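Local structure of LbaCas13a H328A (C2c2) (Lachnospiraceae bacterium NK4A179, 5WLH) at residues E629-R634 with K905-S910; D983-D988 with A992-S997; D1010-F1015 with L1028-E1033. The protein binds CRISPR guide RNA as a Cas13a (C2c2) ribonuclease and, directed by that guide, probably recognises and cleaves target RNA. One frame throughout, in Å; residues are numbered along the deposited sequence.

Contact 1: E629-R634 with K905-S910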
loop_
_atom_site.group_PDB
_atom_site.type_symbol
_atom_site.label_atom_id
_atom_site.label_comp_id
_atom_site.label_asym_id
_atom_site.label_seq_id
_atom_site.Cartn_x
_atom_site.Cartn_y
_atom_site.Cartn_z
ATOM N N GLU A 629 15.239 -27.251 -15.250
ATOM C CA GLU A 629 14.660 -28.396 -15.945
ATOM C C GLU A 629 14.497 -29.574 -14.995
ATOM O O GLU A 629 13.483 -30.273 -15.034
ATOM C CB GLU A 629 15.510 -28.793 -17.152
ATOM C CG GLU A 629 14.971 -30.032 -17.857
ATOM C CD GLU A 629 15.647 -30.289 -19.182
ATOM O OE1 GLU A 629 16.847 -29.969 -19.290
ATOM O OE2 GLU A 629 14.982 -30.820 -20.103
ATOM N N HIS A 630 15.482 -29.795 -14.124
ATOM C CA HIS A 630 15.384 -30.883 -13.160
ATOM C C HIS A 630 14.160 -30.708 -12.276
ATOM O O HIS A 630 13.453 -31.676 -11.983
ATOM C CB HIS A 630 16.662 -30.947 -12.325
ATOM C CG HIS A 630 16.764 -32.162 -11.454
ATOM N ND1 HIS A 630 16.357 -32.168 -10.137
ATOM C CD2 HIS A 630 17.241 -33.405 -11.706
ATOM C CE1 HIS A 630 16.570 -33.364 -9.617
ATOM N NE2 HIS A 630 17.104 -34.135 -10.549
ATOM N N GLU A 631 13.874 -29.471 -11.870
ATOM C CA GLU A 631 12.709 -29.228 -11.026
ATOM C C GLU A 631 11.405 -29.386 -11.797
ATOM O O GLU A 631 10.419 -29.876 -11.239
ATOM C CB GLU A 631 12.817 -27.841 -10.387
ATOM C CG GLU A 631 13.979 -27.770 -9.427
ATOM C CD GLU A 631 13.683 -26.944 -8.187
ATOM O OE1 GLU A 631 13.566 -25.708 -8.328
ATOM O OE2 GLU A 631 13.584 -27.527 -7.083
ATOM N N THR A 632 11.363 -28.973 -13.069
ATOM C CA THR A 632 10.141 -29.177 -13.846
ATOM C C THR A 632 9.811 -30.658 -13.952
ATOM O O THR A 632 8.634 -31.032 -13.984
ATOM C CB THR A 632 10.238 -28.592 -15.263
ATOM O OG1 THR A 632 11.196 -29.327 -16.043
ATOM C CG2 THR A 632 10.602 -27.134 -15.246
ATOM N N GLU A 633 10.835 -31.512 -13.973
ATOM C CA GLU A 633 10.590 -32.938 -14.131
ATOM C C GLU A 633 9.841 -33.532 -12.947
ATOM O O GLU A 633 9.236 -34.600 -13.087
ATOM C CB GLU A 633 11.911 -33.670 -14.361
ATOM C CG GLU A 633 12.372 -33.602 -15.814
ATOM C CD GLU A 633 13.853 -33.880 -15.977
ATOM O OE1 GLU A 633 14.501 -34.273 -14.982
ATOM O OE2 GLU A 633 14.364 -33.717 -17.105
ATOM N N ARG A 634 9.837 -32.871 -11.790
ATOM C CA ARG A 634 9.128 -33.436 -10.653
ATOM C C ARG A 634 7.710 -32.891 -10.498
ATOM O O ARG A 634 6.959 -33.406 -9.667
ATOM C CB ARG A 634 9.930 -33.240 -9.352
ATOM C CG ARG A 634 10.207 -31.820 -8.906
ATOM C CD ARG A 634 11.127 -31.803 -7.669
ATOM N NE ARG A 634 10.425 -32.273 -6.476
ATOM C CZ ARG A 634 10.453 -31.667 -5.289
ATOM N NH1 ARG A 634 11.178 -30.566 -5.108
ATOM N NH2 ARG A 634 9.775 -32.176 -4.270
ATOM N N LYS A 905 16.606 -15.425 -13.236
ATOM C CA LYS A 905 16.494 -14.587 -12.047
ATOM C C LYS A 905 15.149 -14.777 -11.356
ATOM O O LYS A 905 15.087 -14.922 -10.129
ATOM C CB LYS A 905 16.666 -13.112 -12.404
ATOM C CG LYS A 905 18.013 -12.706 -12.948
ATOM C CD LYS A 905 17.934 -11.194 -13.177
ATOM C CE LYS A 905 18.895 -10.731 -14.222
ATOM N NZ LYS A 905 18.627 -9.304 -14.521
ATOM N N TRP A 906 14.052 -14.701 -12.118
ATOM C CA TRP A 906 12.737 -14.900 -11.507
ATOM C C TRP A 906 12.665 -16.256 -10.833
ATOM O O TRP A 906 12.074 -16.405 -9.758
ATOM C CB TRP A 906 11.630 -14.794 -12.554
ATOM C CG TRP A 906 11.390 -13.418 -13.002
ATOM C CD1 TRP A 906 11.850 -12.840 -14.150
ATOM C CD2 TRP A 906 10.637 -12.412 -12.317
ATOM N NE1 TRP A 906 11.424 -11.535 -14.225
ATOM C CE2 TRP A 906 10.673 -11.249 -13.114
ATOM C CE3 TRP A 906 9.933 -12.383 -11.110
ATOM C CZ2 TRP A 906 10.043 -10.066 -12.739
ATOM C CZ3 TRP A 906 9.297 -11.210 -10.743
ATOM C CH2 TRP A 906 9.356 -10.069 -11.555
ATOM N N TYR A 907 13.250 -17.263 -11.472
ATOM C CA TYR A 907 13.305 -18.595 -10.902
ATOM C C TYR A 907 14.000 -18.599 -9.552
ATOM O O TYR A 907 13.407 -18.994 -8.540
ATOM C CB TYR A 907 14.021 -19.524 -11.877
ATOM C CG TYR A 907 14.305 -20.891 -11.321
ATOM C CD1 TYR A 907 13.338 -21.596 -10.605
ATOM C CD2 TYR A 907 15.537 -21.501 -11.552
ATOM C CE1 TYR A 907 13.611 -22.868 -10.104
ATOM C CE2 TYR A 907 15.815 -22.758 -11.068
ATOM C CZ TYR A 907 14.849 -23.449 -10.355
ATOM O OH TYR A 907 15.134 -24.714 -9.878
ATOM N N ILE A 908 15.272 -18.195 -9.518
ATOM C CA ILE A 908 16.034 -18.315 -8.277
ATOM C C ILE A 908 15.453 -17.416 -7.189
ATOM O O ILE A 908 15.349 -17.824 -6.031
ATOM C CB ILE A 908 17.522 -18.021 -8.528
ATOM C CG1 ILE A 908 18.106 -19.099 -9.453
ATOM C CG2 ILE A 908 18.303 -17.958 -7.210
ATOM C CD1 ILE A 908 17.991 -20.534 -8.855
ATOM N N VAL A 909 15.068 -16.182 -7.530
ATOM C CA VAL A 909 14.537 -15.296 -6.493
ATOM C C VAL A 909 13.254 -15.876 -5.904
ATOM O O VAL A 909 13.123 -15.993 -4.681
ATOM C CB VAL A 909 14.334 -13.869 -7.035
ATOM C CG1 VAL A 909 13.518 -13.026 -6.043
ATOM C CG2 VAL A 909 15.682 -13.217 -7.239
ATOM N N SER A 910 12.306 -16.280 -6.757
ATOM C CA SER A 910 11.047 -16.793 -6.213
ATOM C C SER A 910 11.260 -18.124 -5.509
ATOM O O SER A 910 10.587 -18.416 -4.511
ATOM C CB SER A 910 9.996 -16.945 -7.313
ATOM O OG SER A 910 10.347 -17.964 -8.234
#
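E631 and Y907 join segments 629-634 and 905-910 through one hydrogen bond: the hydroxyl of Y907 donates to the carboxylate of E631, with OH and OE1 2.4 Å apart. That length is well below the usual range, so its exact value is doubtful, but the pairing itself is clear. OE1 lies at the edge of the phenol ring and in its plane, 3.3 Å from CE1 of Y907, while the carboxylate of E631 is turned 59° from the ring. The CA atoms of E631 and Y907 are 10.7 Å apart, and the gap is spanned by the long phenol and a bent glutamate chain. Y907 extends with CG anti to its backbone N (chi1 172°), and E631 answers with its bend at the second torsion. The helices belong to regions separated by about 270 residues, consistent with the split HEPN1 domain of Cas13a, whose two halves come together in space. A second polar link between the helices comes from R911, one residue beyond 905-910, whose NE forms a salt bridge with OE1 of E631; this positive charge would probably favour the ionised carboxylate in a buried setting. Around the pair, F628 meets the Y907 ring edge-to-face, F567 touches both side chains, and helix 960-974 contributes L973 against E631 and V966 against Y907.

Contact 2: D983-D988 with A992-S997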
loop_
_atom_site.group_PDB
_atom_site.type_symbol
_atom_site.label_atom_id
_atom_site.label_comp_id
_atom_site.label_asym_id
_atom_site.label_seq_id
_atom_site.Cartn_x
_atom_site.Cartn_y
_atom_site.Cartn_z
ATOM N N ASP A 983 17.528 -34.779 4.805
ATOM C CA ASP A 983 17.649 -33.646 3.901
ATOM C C ASP A 983 17.807 -32.338 4.658
ATOM O O ASP A 983 18.320 -31.365 4.093
ATOM C CB ASP A 983 16.443 -33.577 2.965
ATOM C CG ASP A 983 16.601 -34.472 1.755
ATOM O OD1 ASP A 983 17.742 -34.903 1.490
ATOM O OD2 ASP A 983 15.600 -34.722 1.052
ATOM N N TYR A 984 17.387 -32.295 5.920
ATOM C CA TYR A 984 17.390 -31.065 6.696
ATOM C C TYR A 984 18.261 -31.124 7.936
ATOM O O TYR A 984 18.696 -30.071 8.414
ATOM C CB TYR A 984 15.955 -30.697 7.104
ATOM C CG TYR A 984 15.044 -30.582 5.903
ATOM C CD1 TYR A 984 15.150 -29.504 5.026
ATOM C CD2 TYR A 984 14.099 -31.556 5.632
ATOM C CE1 TYR A 984 14.329 -29.406 3.913
ATOM C CE2 TYR A 984 13.277 -31.472 4.525
ATOM C CZ TYR A 984 13.391 -30.388 3.673
ATOM O OH TYR A 984 12.578 -30.312 2.577
ATOM N N PHE A 985 18.545 -32.312 8.458
ATOM C CA PHE A 985 19.362 -32.443 9.651
ATOM C C PHE A 985 20.278 -33.652 9.492
ATOM O O PHE A 985 19.975 -34.592 8.752
ATOM C CB PHE A 985 18.491 -32.571 10.910
ATOM C CG PHE A 985 17.559 -31.399 11.138
ATOM C CD1 PHE A 985 16.289 -31.377 10.577
ATOM C CD2 PHE A 985 17.944 -30.331 11.931
ATOM C CE1 PHE A 985 15.434 -30.304 10.789
ATOM C CE2 PHE A 985 17.089 -29.257 12.148
ATOM C CZ PHE A 985 15.838 -29.246 11.580
ATOM N N LYS A 986 21.417 -33.605 10.193
ATOM C CA LYS A 986 22.394 -34.688 10.090
ATOM C C LYS A 986 21.792 -36.020 10.531
ATOM O O LYS A 986 21.978 -37.042 9.859
ATOM C CB LYS A 986 23.639 -34.356 10.915
ATOM C CG LYS A 986 24.720 -35.435 10.913
ATOM C CD LYS A 986 24.980 -36.009 9.516
ATOM C CE LYS A 986 26.038 -37.118 9.589
ATOM N NZ LYS A 986 26.751 -37.388 8.313
ATOM N N ASP A 987 21.055 -36.031 11.638
ATOM C CA ASP A 987 20.463 -37.265 12.137
ATOM C C ASP A 987 19.257 -36.914 13.000
ATOM O O ASP A 987 18.961 -35.741 13.244
ATOM C CB ASP A 987 21.489 -38.098 12.913
ATOM C CG ASP A 987 22.291 -37.274 13.901
ATOM O OD1 ASP A 987 21.693 -36.456 14.626
ATOM O OD2 ASP A 987 23.527 -37.446 13.953
ATOM N N ASP A 988 18.566 -37.955 13.475
ATOM C CA ASP A 988 17.402 -37.754 14.329
ATOM C C ASP A 988 17.743 -36.993 15.600
ATOM O O ASP A 988 16.852 -36.377 16.194
ATOM C CB ASP A 988 16.774 -39.099 14.692
ATOM C CG ASP A 988 16.214 -39.824 13.490
ATOM O OD1 ASP A 988 16.110 -39.206 12.409
ATOM O OD2 ASP A 988 15.880 -41.021 13.631
ATOM N N ALA A 992 15.802 -33.721 16.687
ATOM C CA ALA A 992 15.076 -33.678 17.952
ATOM C C ALA A 992 15.504 -32.485 18.794
ATOM O O ALA A 992 14.678 -31.862 19.472
ATOM C CB ALA A 992 15.293 -34.982 18.721
ATOM N N GLU A 993 16.795 -32.150 18.768
ATOM C CA GLU A 993 17.261 -30.970 19.491
ATOM C C GLU A 993 16.698 -29.689 18.890
ATOM O O GLU A 993 16.420 -28.728 19.617
ATOM C CB GLU A 993 18.790 -30.927 19.497
ATOM C CG GLU A 993 19.373 -29.732 20.235
ATOM C CD GLU A 993 20.868 -29.855 20.451
ATOM O OE1 GLU A 993 21.409 -29.119 21.305
ATOM O OE2 GLU A 993 21.501 -30.689 19.765
ATOM N N TYR A 994 16.530 -29.653 17.567
ATOM C CA TYR A 994 15.916 -28.489 16.940
ATOM C C TYR A 994 14.451 -28.352 17.346
ATOM O O TYR A 994 13.987 -27.249 17.656
ATOM C CB TYR A 994 16.056 -28.584 15.423
ATOM C CG TYR A 994 15.758 -27.286 14.722
ATOM C CD1 TYR A 994 16.718 -26.290 14.628
ATOM C CD2 TYR A 994 14.504 -27.045 14.178
ATOM C CE1 TYR A 994 16.446 -25.095 13.999
ATOM C CE2 TYR A 994 14.219 -25.858 13.548
ATOM C CZ TYR A 994 15.192 -24.885 13.462
ATOM O OH TYR A 994 14.903 -23.699 12.834
ATOM N N ILE A 995 13.713 -29.466 17.362
ATOM C CA ILE A 995 12.315 -29.452 17.790
ATOM C C ILE A 995 12.180 -28.888 19.197
ATOM O O ILE A 995 11.193 -28.211 19.514
ATOM C CB ILE A 995 11.727 -30.874 17.694
ATOM C CG1 ILE A 995 11.796 -31.380 16.255
ATOM C CG2 ILE A 995 10.312 -30.916 18.233
ATOM C CD1 ILE A 995 11.750 -32.886 16.133
ATOM N N SER A 996 13.172 -29.138 20.057
ATOM C CA SER A 996 13.143 -28.660 21.434
ATOM C C SER A 996 13.165 -27.142 21.540
ATOM O O SER A 996 12.887 -26.615 22.619
ATOM C CB SER A 996 14.318 -29.253 22.223
ATOM O OG SER A 996 15.567 -28.734 21.786
ATOM N N SER A 997 13.486 -26.426 20.460
ATOM C CA SER A 997 13.367 -24.973 20.500
ATOM C C SER A 997 11.913 -24.538 20.603
ATOM O O SER A 997 11.627 -23.455 21.122
ATOM C CB SER A 997 14.000 -24.350 19.257
ATOM O OG SER A 997 15.144 -25.065 18.837
#
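F985 and Y994 are brought together by their first torsions: F985 has CG anti to its own carbonyl carbon and beside its backbone N (chi1 -59°), whereas Y994 has CG anti to N and beside its carbonyl carbon (chi1 -166°), which brings CE2 and CZ of F985 against CB and CG of Y994. The setting is the N-terminal start of helix 988-995, an N-cap in which D987 uses OD1 to accept from the backbone N of V990. The chain before the cap turns the phenylalanine back against the body of the helix that follows. Contact is made by the far end of the F985 ring and the root of the tyrosine: CE2 of F985 lies 3.5 Å from CB of Y994, and CZ of F985 lies 3.7 Å from CD2 of Y994. The side chains cross at about a right angle. Their ring centroids are 5.2 Å apart with planes at 50°, an oblique pairing. K1045 of helix 1039-1047 adds a cation-pi contact to F985 and also packs on Y994, and Y991 meets the phenylalanine ring as well. The carboxylate of D988 turns to another partner, H1034, whose ND1 is hydrogen-bonded to OD2. In the first turn of the helix, A992 N donates to D988 O at 2.9 Å, and CB of A992 lies 3.3 Å from that same oxygen of D988.

Contact 3: D1010-F1015 with L1028-E1033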
loop_
_atom_site.group_PDB
_atom_site.type_symbol
_atom_site.label_atom_id
_atom_site.label_comp_id
_atom_site.label_asym_id
_atom_site.label_seq_id
_atom_site.Cartn_x
_atom_site.Cartn_y
_atom_site.Cartn_z
ATOM N N ASP A 1010 15.690 -39.738 22.309
ATOM C CA ASP A 1010 15.000 -40.594 23.270
ATOM C C ASP A 1010 14.065 -39.790 24.163
ATOM O O ASP A 1010 12.953 -40.237 24.468
ATOM C CB ASP A 1010 16.015 -41.358 24.116
ATOM C CG ASP A 1010 16.753 -42.408 23.322
ATOM O OD1 ASP A 1010 16.118 -43.034 22.445
ATOM O OD2 ASP A 1010 17.965 -42.595 23.566
ATOM N N SER A 1011 14.503 -38.604 24.590
ATOM C CA SER A 1011 13.649 -37.753 25.407
ATOM C C SER A 1011 12.364 -37.387 24.673
ATOM O O SER A 1011 11.301 -37.271 25.299
ATOM C CB SER A 1011 14.417 -36.499 25.818
ATOM O OG SER A 1011 13.954 -36.006 27.058
ATOM N N LEU A 1012 12.434 -37.216 23.350
ATOM C CA LEU A 1012 11.236 -36.941 22.563
ATOM C C LEU A 1012 10.409 -38.204 22.357
ATOM O O LEU A 1012 9.176 -38.153 22.379
ATOM C CB LEU A 1012 11.621 -36.318 21.215
ATOM C CG LEU A 1012 10.509 -36.107 20.180
ATOM C CD1 LEU A 1012 9.383 -35.244 20.744
ATOM C CD2 LEU A 1012 11.064 -35.503 18.889
ATOM N N ASN A 1013 11.074 -39.345 22.152
ATOM C CA ASN A 1013 10.348 -40.601 22.005
ATOM C C ASN A 1013 9.638 -40.976 23.302
ATOM O O ASN A 1013 8.499 -41.455 23.276
ATOM C CB ASN A 1013 11.306 -41.709 21.565
ATOM C CG ASN A 1013 10.605 -43.038 21.347
ATOM O OD1 ASN A 1013 9.752 -43.175 20.467
ATOM N ND2 ASN A 1013 10.964 -44.029 22.152
ATOM N N ARG A 1014 10.295 -40.758 24.444
ATOM C CA ARG A 1014 9.648 -40.978 25.735
ATOM C C ARG A 1014 8.414 -40.100 25.884
ATOM O O ARG A 1014 7.370 -40.548 26.378
ATOM C CB ARG A 1014 10.636 -40.694 26.868
ATOM C CG ARG A 1014 10.923 -41.875 27.778
ATOM C CD ARG A 1014 11.937 -41.505 28.857
ATOM N NE ARG A 1014 13.257 -41.196 28.309
ATOM C CZ ARG A 1014 13.844 -40.003 28.388
ATOM N NH1 ARG A 1014 13.227 -38.993 28.990
ATOM N NH2 ARG A 1014 15.047 -39.817 27.862
ATOM N N PHE A 1015 8.517 -38.842 25.453
ATOM C CA PHE A 1015 7.425 -37.891 25.617
ATOM C C PHE A 1015 6.215 -38.277 24.774
ATOM O O PHE A 1015 5.072 -38.161 25.231
ATOM C CB PHE A 1015 7.925 -36.494 25.256
ATOM C CG PHE A 1015 6.922 -35.405 25.472
ATOM C CD1 PHE A 1015 6.722 -34.874 26.734
ATOM C CD2 PHE A 1015 6.204 -34.887 24.405
ATOM C CE1 PHE A 1015 5.813 -33.858 26.932
ATOM C CE2 PHE A 1015 5.295 -33.871 24.598
ATOM C CZ PHE A 1015 5.096 -33.354 25.863
ATOM N N LEU A 1028 1.682 -37.348 18.345
ATOM C CA LEU A 1028 1.919 -36.081 17.662
ATOM C C LEU A 1028 3.272 -36.006 16.960
ATOM O O LEU A 1028 3.328 -35.840 15.736
ATOM C CB LEU A 1028 1.772 -34.914 18.646
ATOM C CG LEU A 1028 0.336 -34.631 19.095
ATOM C CD1 LEU A 1028 0.286 -33.509 20.115
ATOM C CD2 LEU A 1028 -0.536 -34.313 17.891
ATOM N N TYR A 1029 4.367 -36.124 17.709
ATOM C CA TYR A 1029 5.671 -35.685 17.231
ATOM C C TYR A 1029 6.605 -36.823 16.833
ATOM O O TYR A 1029 7.771 -36.564 16.513
ATOM C CB TYR A 1029 6.330 -34.812 18.297
ATOM C CG TYR A 1029 5.431 -33.682 18.746
ATOM C CD1 TYR A 1029 5.124 -32.629 17.889
ATOM C CD2 TYR A 1029 4.849 -33.689 20.009
ATOM C CE1 TYR A 1029 4.291 -31.598 18.290
ATOM C CE2 TYR A 1029 4.014 -32.662 20.417
ATOM C CZ TYR A 1029 3.737 -31.619 19.552
ATOM O OH TYR A 1029 2.905 -30.594 19.956
ATOM N N TYR A 1030 6.129 -38.068 16.830
ATOM C CA TYR A 1030 6.971 -39.209 16.503
ATOM C C TYR A 1030 6.304 -40.064 15.440
ATOM O O TYR A 1030 5.080 -40.230 15.442
ATOM C CB TYR A 1030 7.280 -40.053 17.747
ATOM C CG TYR A 1030 8.735 -40.440 17.841
ATOM C CD1 TYR A 1030 9.665 -39.582 18.409
ATOM C CD2 TYR A 1030 9.182 -41.659 17.347
ATOM C CE1 TYR A 1030 11.000 -39.926 18.487
ATOM C CE2 TYR A 1030 10.515 -42.014 17.423
ATOM C CZ TYR A 1030 11.419 -41.144 17.993
ATOM O OH TYR A 1030 12.744 -41.497 18.069
ATOM N N ASP A 1031 7.121 -40.604 14.528
ATOM C CA ASP A 1031 6.662 -41.428 13.404
ATOM C C ASP A 1031 7.456 -42.737 13.452
ATOM O O ASP A 1031 8.438 -42.917 12.728
ATOM C CB ASP A 1031 6.840 -40.681 12.070
ATOM C CG ASP A 1031 6.277 -41.443 10.877
ATOM O OD1 ASP A 1031 5.771 -42.571 11.061
ATOM O OD2 ASP A 1031 6.339 -40.904 9.749
ATOM N N GLY A 1032 7.028 -43.648 14.322
ATOM C CA GLY A 1032 7.660 -44.946 14.444
ATOM C C GLY A 1032 9.065 -44.912 15.009
ATOM O O GLY A 1032 9.257 -44.705 16.211
ATOM N N GLU A 1033 10.061 -45.114 14.145
ATOM C CA GLU A 1033 11.445 -45.221 14.596
ATOM C C GLU A 1033 12.090 -43.863 14.828
ATOM O O GLU A 1033 12.954 -43.732 15.706
ATOM C CB GLU A 1033 12.268 -46.008 13.575
ATOM C CG GLU A 1033 13.473 -46.724 14.156
ATOM C CD GLU A 1033 13.094 -47.955 14.957
ATOM O OE1 GLU A 1033 11.899 -48.329 14.962
ATOM O OE2 GLU A 1033 13.997 -48.554 15.575
#
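Y1029 begins the packing against helix 1008-1017, its CB 3.9 Å from CD1 of L1012, while its ring has CB of L1028 over the centre of one face and its OH is hydrogen-bonded to the backbone O of V1103. It leads into a tight beta-hairpin whose strands are 1030-1031 and 1034-1035. Y1030 carries the greater part of the contact. N1013, with CG anti to its backbone N (chi1 -178°), lies across the ring: its CB makes a CH-pi contact 4.0 Å from the centroid of Y1030, and OD1 stands over the same ring toward the rim, 3.3 Å from CE2. The amide and ring planes are 54° apart. L1012 comes instead at the ring's edge, its CG 4.0 Å from CD1 of Y1030. With alanine replacing this tyrosine, N1013 CB and L1012 CG would probably face a gap and the N1013 side chain would be freer to turn. Beyond D1031 the chain reverses at G1032 and E1033, whose backbone angles are close to a type II' turn, with positive phi at the glycine. There O of E1033 accepts from OH of Y1030 at 3.3 Å, the donor 43° out of the carbonyl plane.

In the fold
The three contacts follow one another along the chain. Helix 960-974 links the first two: it packs on contact 1, then leads into the loop 983-988 of contact 2. Their centres are 27 Å apart and their nearest atoms about 8 Å, without touching. Contacts 2 and 3 are joined directly, with centres 12 Å apart: I995 CD1 packs on L1012 CD2 at 3.9 Å, A992 CB lies 4.3 Å from L1012 CD2, and a side chain of contact 2 is hydrogen-bonded to the hairpin strand 1034-1035. Contact 1 and contact 3 stay about 17 Å apart at their nearest atoms. None touches the bound RNA, from which their nearest atoms lie about 8, 9 and 10 Å respectively.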